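Local coordinates for protein reducing-end xylose-releasing exo-oligoxylanase Rex8A (PDB 6SUD) that hydrolyses linear and branched xylooligosaccharides as an exo-oligoxylanase, releasing xylose from their reducing ends during xylan breakdown, at residues R47-V52 with D89-Y94; M59-N64 with R358-N363; D66-G71 with F110-K115. The protein carries 1 engineered substitution. All coordinates share one frame; numbering follows the deposited sequence.

Contact 1 (R47-V52 with D89-Y94); sequences RIYYPV and DRLWNY
Strand 49-52 passes helix 89-94 at 73°, the two axes 9.4 Å apart at their closest, with the CA of Pro-51 nearest that of Arg-90. Tyr-49 spans most of this separation. Its CG lies opposite the backbone N (chi1 171°), which sends the ring off the strand and presents its far end to the helix. There the phenol OH butts against the aliphatic part of Arg-90, 3.1 Å from CD, a tight meeting of oxygen and methylene. The two side chains cross at about a right angle, with ring and guanidinium planes 79° apart. Nearer the strand along the ring, Leu-91 comes in at the edge: its CD2 lies in the ring plane, 3.9 Å from CE1 of Tyr-49. With an alanine here in place of the tyrosine, Arg-90 CD and Leu-91 CD2 would probably lose the ring they pack against, opening a gap between strand and helix. The strand is the first arm of a beta hairpin, paired antiparallel with strand 56-59, and helix 85-99, which packs on helix 69-81 through Leu-91, belongs to the (alpha/alpha)6 barrel of glycoside hydrolase family 8. Arg-90 reaches past the tyrosine with an extended chain to the turn of that hairpin. CB of Pro-51 sits over one face of its guanidinium, 4.0 Å from NH1, towards the rim. NH1 is hydrogen-bonded to the carbonyls of Gly-53 and Lys-56, and the O of Val-52 lies near the guanidinium edge, 3.2 Å from NH1. Just before the strand, Arg-47 folds back to give a hydrogen bond from NE to the O of Tyr-49 (2.7 Å), within its own guanidinium plane.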
loop_
_atom_site.group_PDB
_atom_site.type_symbol
_atom_site.label_atom_id
_atom_site.label_comp_id
_atom_site.label_asym_id
_atom_site.label_seq_id
_atom_site.Cartn_x
_atom_site.Cartn_y
_atom_site.Cartn_z
ATOM N N ARG A 47 -7.656 -6.187 -17.183
ATOM C CA ARG A 47 -8.228 -5.087 -16.354
ATOM C C ARG A 47 -8.579 -5.601 -14.963
ATOM O O ARG A 47 -8.898 -6.789 -14.817
ATOM C CB ARG A 47 -9.505 -4.477 -16.932
ATOM C CG ARG A 47 -10.752 -5.324 -16.724
ATOM C CD ARG A 47 -11.858 -4.825 -17.613
ATOM N NE ARG A 47 -12.287 -3.508 -17.184
ATOM C CZ ARG A 47 -12.938 -2.627 -17.930
ATOM N NH1 ARG A 47 -13.271 -1.458 -17.416
ATOM N NH2 ARG A 47 -13.242 -2.894 -19.188
ATOM N N ILE A 48 -8.545 -4.711 -13.979
ATOM C CA ILE A 48 -8.984 -5.038 -12.592
ATOM C C ILE A 48 -10.047 -4.040 -12.132
ATOM O O ILE A 48 -10.562 -4.241 -11.022
ATOM C CB ILE A 48 -7.778 -5.090 -11.639
ATOM C CG1 ILE A 48 -7.062 -3.745 -11.548
ATOM C CG2 ILE A 48 -6.838 -6.219 -12.040
ATOM C CD1 ILE A 48 -5.939 -3.708 -10.540
ATOM N N TYR A 49 -10.393 -3.061 -12.967
ATOM C CA TYR A 49 -11.392 -2.004 -12.667
ATOM C C TYR A 49 -12.655 -2.215 -13.506
ATOM O O TYR A 49 -12.549 -2.532 -14.703
ATOM C CB TYR A 49 -10.802 -0.617 -12.898
ATOM C CG TYR A 49 -11.819 0.497 -12.832
ATOM C CD1 TYR A 49 -12.325 0.948 -11.623
ATOM C CD2 TYR A 49 -12.285 1.099 -13.991
ATOM C CE1 TYR A 49 -13.241 1.986 -11.565
ATOM C CE2 TYR A 49 -13.210 2.124 -13.948
ATOM C CZ TYR A 49 -13.696 2.570 -12.736
ATOM O OH TYR A 49 -14.612 3.587 -12.731
ATOM N N TYR A 50 -13.816 -2.044 -12.866
ATOM C CA TYR A 50 -15.162 -2.292 -13.447
ATOM C C TYR A 50 -16.126 -1.189 -13.032
ATOM O O TYR A 50 -16.452 -1.060 -11.846
ATOM C CB TYR A 50 -15.682 -3.664 -13.027
ATOM C CG TYR A 50 -14.801 -4.785 -13.510
ATOM C CD1 TYR A 50 -13.699 -5.188 -12.769
ATOM C CD2 TYR A 50 -14.998 -5.374 -14.750
ATOM C CE1 TYR A 50 -12.852 -6.186 -13.215
ATOM C CE2 TYR A 50 -14.168 -6.387 -15.204
ATOM C CZ TYR A 50 -13.098 -6.798 -14.428
ATOM O OH TYR A 50 -12.262 -7.784 -14.857
ATOM N N PRO A 51 -16.613 -0.382 -14.005
ATOM C CA PRO A 51 -17.605 0.645 -13.726
ATOM C C PRO A 51 -18.939 0.019 -13.317
ATOM O O PRO A 51 -19.235 -1.055 -13.782
ATOM C CB PRO A 51 -17.822 1.421 -15.038
ATOM C CG PRO A 51 -16.852 0.836 -16.035
ATOM C CD PRO A 51 -16.194 -0.384 -15.421
ATOM N N VAL A 52 -19.697 0.694 -12.460
ATOM C CA VAL A 52 -21.080 0.246 -12.118
ATOM C C VAL A 52 -22.024 1.438 -12.224
ATOM O O VAL A 52 -21.773 2.467 -11.550
ATOM C CB VAL A 52 -21.204 -0.415 -10.733
ATOM C CG1 VAL A 52 -22.575 -1.078 -10.597
ATOM C CG2 VAL A 52 -20.089 -1.420 -10.471
ATOM N N ASP A 89 -13.732 9.070 -7.868
ATOM C CA ASP A 89 -15.091 9.375 -7.357
ATOM C C ASP A 89 -15.985 8.136 -7.466
ATOM O O ASP A 89 -16.781 7.898 -6.539
ATOM C CB ASP A 89 -15.656 10.600 -8.080
ATOM C CG ASP A 89 -15.100 11.915 -7.545
ATOM O OD1 ASP A 89 -14.457 11.895 -6.481
ATOM O OD2 ASP A 89 -15.290 12.952 -8.208
ATOM N N ARG A 90 -15.908 7.382 -8.568
ATOM C CA ARG A 90 -16.672 6.116 -8.716
ATOM C C ARG A 90 -16.242 5.097 -7.650
ATOM O O ARG A 90 -17.140 4.485 -7.026
ATOM C CB ARG A 90 -16.492 5.504 -10.104
ATOM C CG ARG A 90 -17.339 6.142 -11.203
ATOM C CD ARG A 90 -17.081 5.403 -12.506
ATOM N NE ARG A 90 -17.966 5.822 -13.602
ATOM C CZ ARG A 90 -19.168 5.324 -13.863
ATOM N NH1 ARG A 90 -19.690 4.374 -13.102
ATOM N NH2 ARG A 90 -19.858 5.798 -14.895
ATOM N N LEU A 91 -14.938 4.905 -7.449
ATOM C CA LEU A 91 -14.427 3.944 -6.432
ATOM C C LEU A 91 -14.839 4.403 -5.029
ATOM O O LEU A 91 -15.354 3.586 -4.262
ATOM C CB LEU A 91 -12.901 3.843 -6.523
ATOM C CG LEU A 91 -12.389 3.099 -7.755
ATOM C CD1 LEU A 91 -10.902 3.307 -7.956
ATOM C CD2 LEU A 91 -12.729 1.628 -7.666
ATOM N N TRP A 92 -14.629 5.676 -4.718
ATOM C CA TRP A 92 -14.963 6.219 -3.374
ATOM C C TRP A 92 -16.461 6.037 -3.104
ATOM O O TRP A 92 -16.834 5.622 -1.974
ATOM C CB TRP A 92 -14.521 7.674 -3.214
ATOM C CG TRP A 92 -14.967 8.276 -1.916
ATOM C CD1 TRP A 92 -15.703 9.413 -1.752
ATOM C CD2 TRP A 92 -14.767 7.738 -0.595
ATOM N NE1 TRP A 92 -15.943 9.639 -0.424
ATOM C CE2 TRP A 92 -15.394 8.624 0.312
ATOM C CE3 TRP A 92 -14.126 6.596 -0.088
ATOM C CZ2 TRP A 92 -15.386 8.415 1.692
ATOM C CZ3 TRP A 92 -14.119 6.386 1.272
ATOM C CH2 TRP A 92 -14.743 7.285 2.148
ATOM N N ASN A 93 -17.300 6.338 -4.090
ATOM C CA ASN A 93 -18.772 6.256 -3.938
ATOM C C ASN A 93 -19.157 4.813 -3.615
ATOM O O ASN A 93 -19.983 4.617 -2.696
ATOM C CB ASN A 93 -19.504 6.809 -5.160
ATOM C CG ASN A 93 -20.958 7.093 -4.865
ATOM O OD1 ASN A 93 -21.349 7.266 -3.702
ATOM N ND2 ASN A 93 -21.760 7.156 -5.909
ATOM N N TYR A 94 -18.581 3.837 -4.334
ATOM C CA TYR A 94 -18.770 2.391 -4.051
ATOM C C TYR A 94 -18.388 2.089 -2.587
ATOM O O TYR A 94 -19.225 1.508 -1.878
ATOM C CB TYR A 94 -18.011 1.541 -5.075
ATOM C CG TYR A 94 -18.222 0.056 -4.944
ATOM C CD1 TYR A 94 -17.607 -0.678 -3.940
ATOM C CD2 TYR A 94 -19.041 -0.626 -5.830
ATOM C CE1 TYR A 94 -17.804 -2.046 -3.825
ATOM C CE2 TYR A 94 -19.237 -1.995 -5.738
ATOM C CZ TYR A 94 -18.614 -2.709 -4.731
ATOM O OH TYR A 94 -18.828 -4.056 -4.645
#

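Contact 2 (M59-N64 with R358-N363); sequences MLDTGN and RRYYDN. With XYP (beta-D-xylopyranose), chain J.
Tyr-360 lays one ring face against the backbone of Asp-61, whose CA stands 3.7 Å from the ring centroid and 22° off the normal, a CH-pi contact. The carboxylate of Asp-61 runs on past the rim of the ring, CG 3.4 Å from CD2 of Tyr-360, its plane turned only slightly from that of the ring. It then projects to the bound xylose, whose O2 donates to OD2 at 2.6 Å. Several partners fix that carboxylate: ND2 of Asn-64 meets OD2 almost straight (170°) from above the carboxylate plane, the backbone N of Asn-64 closes an Asx motif on OD1, and Arg-68 forms a salt bridge to OD2. Tyr-360 thus backs a sugar-binding aspartate with its face, while its OH is hydrogen-bonded to Glu-70, the inferred proton donor. Tyr-361 turns a ring face to the same xylose, its CD1 3.9 Å from the sugar C3.

Thr-62 works at the start of the helix. With chi1 at 56°, OG1 sits between the backbone N and carbonyl carbon and is placed to accept a weak bond from the N of Tyr-360 at 3.3 Å; it is also hydrogen-bonded to the O of Lys-357. Its methyl CG2 lies over the centre of the Arg-359 guanidinium, which is hydrogen-bonded through NH2 to the O of Arg-47; CG2 is 3.5 Å from CZ of Arg-359, the two side chains crossing at about a right angle. The bent chain of Arg-358 returns to place a guanidinium face over Gly-63, whose CA is 3.7 Å from NH1. Loop 59-64, leading from strand 56-59 towards strand 67-68, therefore lies across the beginning of helix 359-373; Met-59 packs on Phe-40 of helix 25-41, and Asp-362 on helix 322-331.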
loop_
_atom_site.group_PDB
_atom_site.type_symbol
_atom_site.label_atom_id
_atom_site.label_comp_id
_atom_site.label_asym_id
_atom_site.label_seq_id
_atom_site.Cartn_x
_atom_site.Cartn_y
_atom_site.Cartn_z
ATOM N N MET A 59 -12.616 -2.256 -7.785
ATOM C CA MET A 59 -11.350 -2.953 -8.083
ATOM C C MET A 59 -11.596 -4.418 -7.696
ATOM O O MET A 59 -11.977 -4.638 -6.535
ATOM C CB MET A 59 -10.239 -2.327 -7.222
ATOM C CG MET A 59 -9.987 -0.855 -7.505
ATOM S SD MET A 59 -9.388 -0.528 -9.210
ATOM C CE MET A 59 -7.666 -0.980 -8.999
ATOM N N LEU A 60 -11.484 -5.368 -8.634
ATOM C CA LEU A 60 -11.815 -6.804 -8.409
ATOM C C LEU A 60 -10.564 -7.565 -7.972
ATOM O O LEU A 60 -9.582 -7.561 -8.720
ATOM C CB LEU A 60 -12.365 -7.415 -9.705
ATOM C CG LEU A 60 -12.949 -8.825 -9.581
ATOM C CD1 LEU A 60 -14.112 -8.880 -8.598
ATOM C CD2 LEU A 60 -13.367 -9.367 -10.940
ATOM N N ASP A 61 -10.602 -8.214 -6.808
ATOM C CA ASP A 61 -9.612 -9.276 -6.504
ATOM C C ASP A 61 -10.012 -10.476 -7.369
ATOM O O ASP A 61 -10.958 -11.203 -6.999
ATOM C CB ASP A 61 -9.478 -9.564 -5.006
ATOM C CG ASP A 61 -8.470 -10.661 -4.679
ATOM O OD1 ASP A 61 -8.094 -11.439 -5.593
ATOM O OD2 ASP A 61 -8.049 -10.728 -3.512
ATOM N N THR A 62 -9.359 -10.602 -8.524
ATOM C CA THR A 62 -9.697 -11.591 -9.580
ATOM C C THR A 62 -9.494 -13.005 -9.038
ATOM O O THR A 62 -10.247 -13.917 -9.443
ATOM C CB THR A 62 -8.842 -11.374 -10.833
ATOM O OG1 THR A 62 -7.468 -11.431 -10.455
ATOM C CG2 THR A 62 -9.095 -10.044 -11.500
ATOM N N GLY A 63 -8.479 -13.186 -8.197
ATOM C CA GLY A 63 -8.116 -14.489 -7.614
ATOM C C GLY A 63 -9.156 -14.984 -6.629
ATOM O O GLY A 63 -9.378 -16.211 -6.582
ATOM N N ASN A 64 -9.789 -14.074 -5.882
ATOM C CA ASN A 64 -10.720 -14.423 -4.777
ATOM C C ASN A 64 -12.165 -14.084 -5.167
ATOM O O ASN A 64 -13.050 -14.374 -4.358
ATOM C CB ASN A 64 -10.289 -13.743 -3.480
ATOM C CG ASN A 64 -9.011 -14.331 -2.913
ATOM O OD1 ASN A 64 -8.983 -15.497 -2.523
ATOM N ND2 ASN A 64 -7.958 -13.529 -2.847
ATOM N N ARG A 358 -5.109 -14.673 -11.407
ATOM C CA ARG A 358 -4.362 -14.268 -10.181
ATOM C C ARG A 358 -3.788 -12.849 -10.295
ATOM O O ARG A 358 -2.961 -12.475 -9.439
ATOM C CB ARG A 358 -3.239 -15.273 -9.927
ATOM C CG ARG A 358 -3.732 -16.697 -9.722
ATOM C CD ARG A 358 -4.514 -16.836 -8.435
ATOM N NE ARG A 358 -5.627 -17.769 -8.541
ATOM C CZ ARG A 358 -6.473 -18.060 -7.556
ATOM N NH1 ARG A 358 -6.335 -17.502 -6.362
ATOM N NH2 ARG A 358 -7.431 -18.944 -7.755
ATOM N N ARG A 359 -4.243 -12.061 -11.264
ATOM C CA ARG A 359 -3.498 -10.861 -11.726
ATOM C C ARG A 359 -3.641 -9.680 -10.769
ATOM O O ARG A 359 -2.742 -8.817 -10.789
ATOM C CB ARG A 359 -3.987 -10.417 -13.104
ATOM C CG ARG A 359 -5.458 -10.032 -13.154
ATOM C CD ARG A 359 -5.842 -9.633 -14.562
ATOM N NE ARG A 359 -7.220 -9.204 -14.691
ATOM C CZ ARG A 359 -8.266 -10.018 -14.850
ATOM N NH1 ARG A 359 -8.105 -11.332 -14.880
ATOM N NH2 ARG A 359 -9.479 -9.504 -14.968
ATOM N N TYR A 360 -4.722 -9.624 -9.994
ATOM C CA TYR A 360 -5.104 -8.426 -9.207
ATOM C C TYR A 360 -3.917 -7.935 -8.371
ATOM O O TYR A 360 -3.499 -6.775 -8.537
ATOM C CB TYR A 360 -6.328 -8.725 -8.343
ATOM C CG TYR A 360 -6.471 -7.884 -7.100
ATOM C CD1 TYR A 360 -6.944 -6.585 -7.160
ATOM C CD2 TYR A 360 -6.168 -8.409 -5.856
ATOM C CE1 TYR A 360 -7.076 -5.817 -6.012
ATOM C CE2 TYR A 360 -6.315 -7.669 -4.696
ATOM C CZ TYR A 360 -6.780 -6.369 -4.776
ATOM O OH TYR A 360 -6.930 -5.657 -3.620
ATOM N N TYR A 361 -3.391 -8.778 -7.483
ATOM C CA TYR A 361 -2.388 -8.329 -6.483
ATOM C C TYR A 361 -1.081 -7.917 -7.183
ATOM O O TYR A 361 -0.493 -6.844 -6.909
ATOM C CB TYR A 361 -2.171 -9.412 -5.432
ATOM C CG TYR A 361 -1.344 -8.939 -4.267
ATOM C CD1 TYR A 361 -1.810 -7.944 -3.420
ATOM C CD2 TYR A 361 -0.117 -9.508 -3.996
ATOM C CE1 TYR A 361 -1.049 -7.507 -2.349
ATOM C CE2 TYR A 361 0.655 -9.084 -2.930
ATOM C CZ TYR A 361 0.186 -8.079 -2.103
ATOM O OH TYR A 361 0.951 -7.696 -1.042
ATOM N N ASP A 362 -0.614 -8.743 -8.104
ATOM C CA ASP A 362 0.616 -8.442 -8.882
ATOM C C ASP A 362 0.485 -7.061 -9.535
ATOM O O ASP A 362 1.436 -6.283 -9.507
ATOM C CB ASP A 362 0.839 -9.494 -9.970
ATOM C CG ASP A 362 1.082 -10.890 -9.429
ATOM O OD1 ASP A 362 0.100 -11.615 -9.223
ATOM O OD2 ASP A 362 2.259 -11.237 -9.207
ATOM N N ASN A 363 -0.659 -6.812 -10.179
ATOM C CA ASN A 363 -0.875 -5.620 -11.040
ATOM C C ASN A 363 -1.025 -4.359 -10.176
ATOM O O ASN A 363 -0.604 -3.279 -10.637
ATOM C CB ASN A 363 -2.060 -5.849 -11.973
ATOM C CG ASN A 363 -1.692 -6.783 -13.107
ATOM O OD1 ASN A 363 -0.551 -7.236 -13.193
ATOM N ND2 ASN A 363 -2.632 -7.048 -13.997
HETATM O O1 XYP J . -3.648 -13.179 -3.201
HETATM C C1 XYP J . -3.396 -11.987 -2.445
HETATM C C2 XYP J . -4.739 -11.314 -2.173
HETATM C C3 XYP J . -4.474 -10.037 -1.425
HETATM C C4 XYP J . -3.783 -10.345 -0.115
HETATM C C5 XYP J . -2.521 -11.161 -0.353
HETATM O O2 XYP J . -5.484 -10.992 -3.364
HETATM O O3 XYP J . -5.711 -9.366 -1.183
HETATM O O4 XYP J . -3.497 -9.085 0.502
HETATM O O5 XYP J . -2.788 -12.310 -1.176
#

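Contact 3 (D66-G71 with F110-K115); sequences DVRSEG and FAWHCK. With XYP (beta-D-xylopyranose), chain K; XYP (beta-D-xylopyranose), chain J.
Main-chain hydrogen bonds join Val-67 and Cys-114 in both directions, making them the hydrogen-bonded pair of a short antiparallel bridge; Arg-68 and His-113 form the next, non-hydrogen-bonded pair. Beyond it, N of Ser-69 bonds to O of Trp-112 at 2.8 Å, and a water links that carbonyl to the N of Glu-70. On the face that carries Val-67 and Cys-114, CB of Val-67 meets SG of Cys-114 at 3.9 Å.

Strands 67-68 and 113-114 belong to a small three-stranded sheet, completed by strand 120-122, beside the (alpha/alpha)6 barrel of this family. The first runs straight into helix 69-81, with Arg-68 at the N-cap position.

Charged groups gather round Arg-68 and His-113, on the other face. Arg-68 holds Asp-66 side-on, NE to OD1 at 2.9 Å and NH2 to the syn lone pair of OD2. ND1 of His-113 reaches the same OD2 at 2.7 Å, nearly straight (173°), from above the carboxylate plane.

Aromatic packing steadies the arginine further: the edge of Trp-112 stands over the centre of the guanidinium, CZ3 3.6 Å from CZ of Arg-68 and the planes 77° apart, while the indole lays a face against the ring of the adjoining His-113.

Toward the sugars, NH1 of Arg-68 donates to O3 of one xylose at 3.2 Å. The carboxylate of Glu-70, the inferred proton donor, accepts from that O3 through OE1 (2.7 Å) and from O4 through OE2 (2.8 Å).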
loop_
_atom_site.group_PDB
_atom_site.type_symbol
_atom_site.label_atom_id
_atom_site.label_comp_id
_atom_site.label_asym_id
_atom_site.label_seq_id
_atom_site.Cartn_x
_atom_site.Cartn_y
_atom_site.Cartn_z
ATOM N N ASP A 66 -13.815 -11.298 -5.233
ATOM C CA ASP A 66 -14.480 -10.374 -4.281
ATOM C C ASP A 66 -13.847 -8.989 -4.413
ATOM O O ASP A 66 -12.843 -8.841 -5.144
ATOM C CB ASP A 66 -14.455 -10.899 -2.840
ATOM C CG ASP A 66 -13.058 -11.088 -2.264
ATOM O OD1 ASP A 66 -12.092 -10.664 -2.921
ATOM O OD2 ASP A 66 -12.948 -11.678 -1.165
ATOM N N VAL A 67 -14.465 -8.015 -3.750
ATOM C CA VAL A 67 -14.010 -6.599 -3.710
ATOM C C VAL A 67 -13.482 -6.318 -2.294
ATOM O O VAL A 67 -14.220 -6.528 -1.341
ATOM C CB VAL A 67 -15.157 -5.658 -4.117
ATOM C CG1 VAL A 67 -14.749 -4.204 -4.001
ATOM C CG2 VAL A 67 -15.650 -5.937 -5.531
ATOM N N ARG A 68 -12.217 -5.912 -2.177
ATOM C CA ARG A 68 -11.512 -5.779 -0.874
ATOM C C ARG A 68 -11.234 -4.305 -0.613
ATOM O O ARG A 68 -10.986 -3.575 -1.587
ATOM C CB ARG A 68 -10.237 -6.620 -0.903
ATOM C CG ARG A 68 -10.539 -8.094 -1.107
ATOM C CD ARG A 68 -9.354 -9.020 -1.160
ATOM N NE ARG A 68 -9.910 -10.353 -1.027
ATOM C CZ ARG A 68 -9.307 -11.392 -0.481
ATOM N NH1 ARG A 68 -8.065 -11.286 -0.034
ATOM N NH2 ARG A 68 -9.968 -12.529 -0.364
ATOM N N SER A 69 -11.283 -3.880 0.651
ATOM C CA SER A 69 -10.998 -2.474 1.007
ATOM C C SER A 69 -9.557 -2.150 0.594
ATOM O O SER A 69 -9.298 -1.003 0.216
ATOM C CB SER A 69 -11.274 -2.196 2.454
ATOM O OG SER A 69 -10.486 -3.019 3.290
ATOM N N GLU A 70 -8.658 -3.138 0.637
ATOM C CA GLU A 70 -7.275 -3.006 0.101
ATOM C C GLU A 70 -7.346 -2.479 -1.345
ATOM O O GLU A 70 -6.735 -1.429 -1.649
ATOM C CB GLU A 70 -6.593 -4.372 0.203
ATOM C CG GLU A 70 -5.301 -4.528 -0.595
ATOM C CD GLU A 70 -4.904 -5.987 -0.762
ATOM O OE1 GLU A 70 -5.637 -6.715 -1.478
ATOM O OE2 GLU A 70 -3.906 -6.422 -0.112
ATOM N N GLY A 71 -8.038 -3.208 -2.224
ATOM C CA GLY A 71 -8.053 -2.900 -3.668
ATOM C C GLY A 71 -8.786 -1.607 -3.973
ATOM O O GLY A 71 -8.317 -0.858 -4.842
ATOM N N PHE A 110 -14.452 0.327 7.253
ATOM C CA PHE A 110 -14.929 -0.321 6.002
ATOM C C PHE A 110 -14.865 -1.835 6.181
ATOM O O PHE A 110 -13.851 -2.326 6.705
ATOM C CB PHE A 110 -14.077 0.112 4.810
ATOM C CG PHE A 110 -14.090 1.602 4.585
ATOM C CD1 PHE A 110 -13.296 2.440 5.351
ATOM C CD2 PHE A 110 -14.941 2.162 3.643
ATOM C CE1 PHE A 110 -13.329 3.816 5.162
ATOM C CE2 PHE A 110 -14.968 3.532 3.447
ATOM C CZ PHE A 110 -14.156 4.355 4.205
ATOM N N ALA A 111 -15.938 -2.528 5.829
ATOM C CA ALA A 111 -15.993 -4.008 5.786
ATOM C C ALA A 111 -14.893 -4.469 4.823
ATOM O O ALA A 111 -14.759 -3.855 3.757
ATOM C CB ALA A 111 -17.368 -4.457 5.350
ATOM N N TRP A 112 -14.044 -5.410 5.224
ATOM C CA TRP A 112 -12.766 -5.619 4.496
ATOM C C TRP A 112 -13.059 -6.199 3.106
ATOM O O TRP A 112 -12.229 -6.021 2.215
ATOM C CB TRP A 112 -11.764 -6.468 5.280
ATOM C CG TRP A 112 -12.012 -7.945 5.337
ATOM C CD1 TRP A 112 -12.736 -8.611 6.280
ATOM C CD2 TRP A 112 -11.461 -8.963 4.475
ATOM N NE1 TRP A 112 -12.696 -9.958 6.056
ATOM C CE2 TRP A 112 -11.927 -10.206 4.950
ATOM C CE3 TRP A 112 -10.650 -8.941 3.337
ATOM C CZ2 TRP A 112 -11.600 -11.416 4.337
ATOM C CZ3 TRP A 112 -10.324 -10.133 2.729
ATOM C CH2 TRP A 112 -10.782 -11.351 3.237
ATOM N N HIS A 113 -14.188 -6.875 2.907
ATOM C CA HIS A 113 -14.506 -7.418 1.565
ATOM C C HIS A 113 -16.013 -7.552 1.380
ATOM O O HIS A 113 -16.734 -7.690 2.370
ATOM C CB HIS A 113 -13.704 -8.703 1.285
ATOM C CG HIS A 113 -14.237 -9.956 1.894
ATOM N ND1 HIS A 113 -14.179 -11.177 1.241
ATOM C CD2 HIS A 113 -14.791 -10.206 3.098
ATOM C CE1 HIS A 113 -14.719 -12.108 2.003
ATOM N NE2 HIS A 113 -15.069 -11.545 3.159
ATOM N N CYS A 114 -16.448 -7.505 0.128
ATOM C CA CYS A 114 -17.868 -7.658 -0.262
ATOM C C CYS A 114 -17.928 -8.337 -1.625
ATOM O O CYS A 114 -16.891 -8.418 -2.320
ATOM C CB CYS A 114 -18.596 -6.316 -0.272
ATOM S SG CYS A 114 -17.945 -5.104 -1.451
ATOM N N LYS A 115 -19.109 -8.827 -1.982
ATOM C CA LYS A 115 -19.355 -9.340 -3.348
ATOM C C LYS A 115 -19.293 -8.154 -4.298
ATOM O O LYS A 115 -19.546 -7.029 -3.885
ATOM C CB LYS A 115 -20.725 -10.006 -3.432
ATOM C CG LYS A 115 -20.882 -11.238 -2.560
ATOM C CD LYS A 115 -22.260 -11.828 -2.664
ATOM C CE LYS A 115 -22.493 -12.515 -3.987
ATOM N NZ LYS A 115 -23.884 -13.007 -4.093
HETATM O O1 XYP K . -6.153 -10.691 2.021
HETATM C C1 XYP K . -6.132 -9.410 2.690
HETATM C C2 XYP K . -4.772 -8.709 2.636
HETATM C C3 XYP K . -4.763 -7.425 3.458
HETATM C C4 XYP K . -6.163 -6.822 3.470
HETATM C C5 XYP K . -6.872 -7.179 2.169
HETATM O O2 XYP K . -3.714 -9.580 3.054
HETATM O O3 XYP K . -3.775 -6.550 2.887
HETATM O O4 XYP K . -6.893 -7.355 4.578
HETATM O O5 XYP K . -7.100 -8.582 2.046
HETATM O O1 XYP J . -3.648 -13.179 -3.201
HETATM C C1 XYP J . -3.396 -11.987 -2.445
HETATM C C2 XYP J . -4.739 -11.314 -2.173
HETATM C C3 XYP J . -4.474 -10.037 -1.425
HETATM C C4 XYP J . -3.783 -10.345 -0.115
HETATM C C5 XYP J . -2.521 -11.161 -0.353
HETATM O O2 XYP J . -5.484 -10.992 -3.364
HETATM O O3 XYP J . -5.711 -9.366 -1.183
HETATM O O4 XYP J . -3.497 -9.085 0.502
HETATM O O5 XYP J . -2.788 -12.310 -1.176
HETATM O O HOH W 1 -11.198 -2.160 5.854
HETATM O O HOH W 2 -9.249 -5.572 2.278
#

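Contact 3 is buried, whereas contacts 1 and 2 are partly buried, and contact 1 lies farthest from the chain's centre. Its chemistry is mostly side-chain packing of strand on helix, away from the sugars. Contacts 2 and 3 both touch one bound xylose and are rich in carboxylates and arginines; Tyr-360 to Glu-70 and the backbone of Asp-61 to that of Asp-66 tie them together. Contact 2 joins chain regions almost 300 residues apart, with contact 3 nested inside that loop. The hairpin connects contact 1 to contact 2 through Ile-48 and Leu-60, while Tyr-94 of helix 85-99 packs against Val-67 and Cys-114 of contact 3.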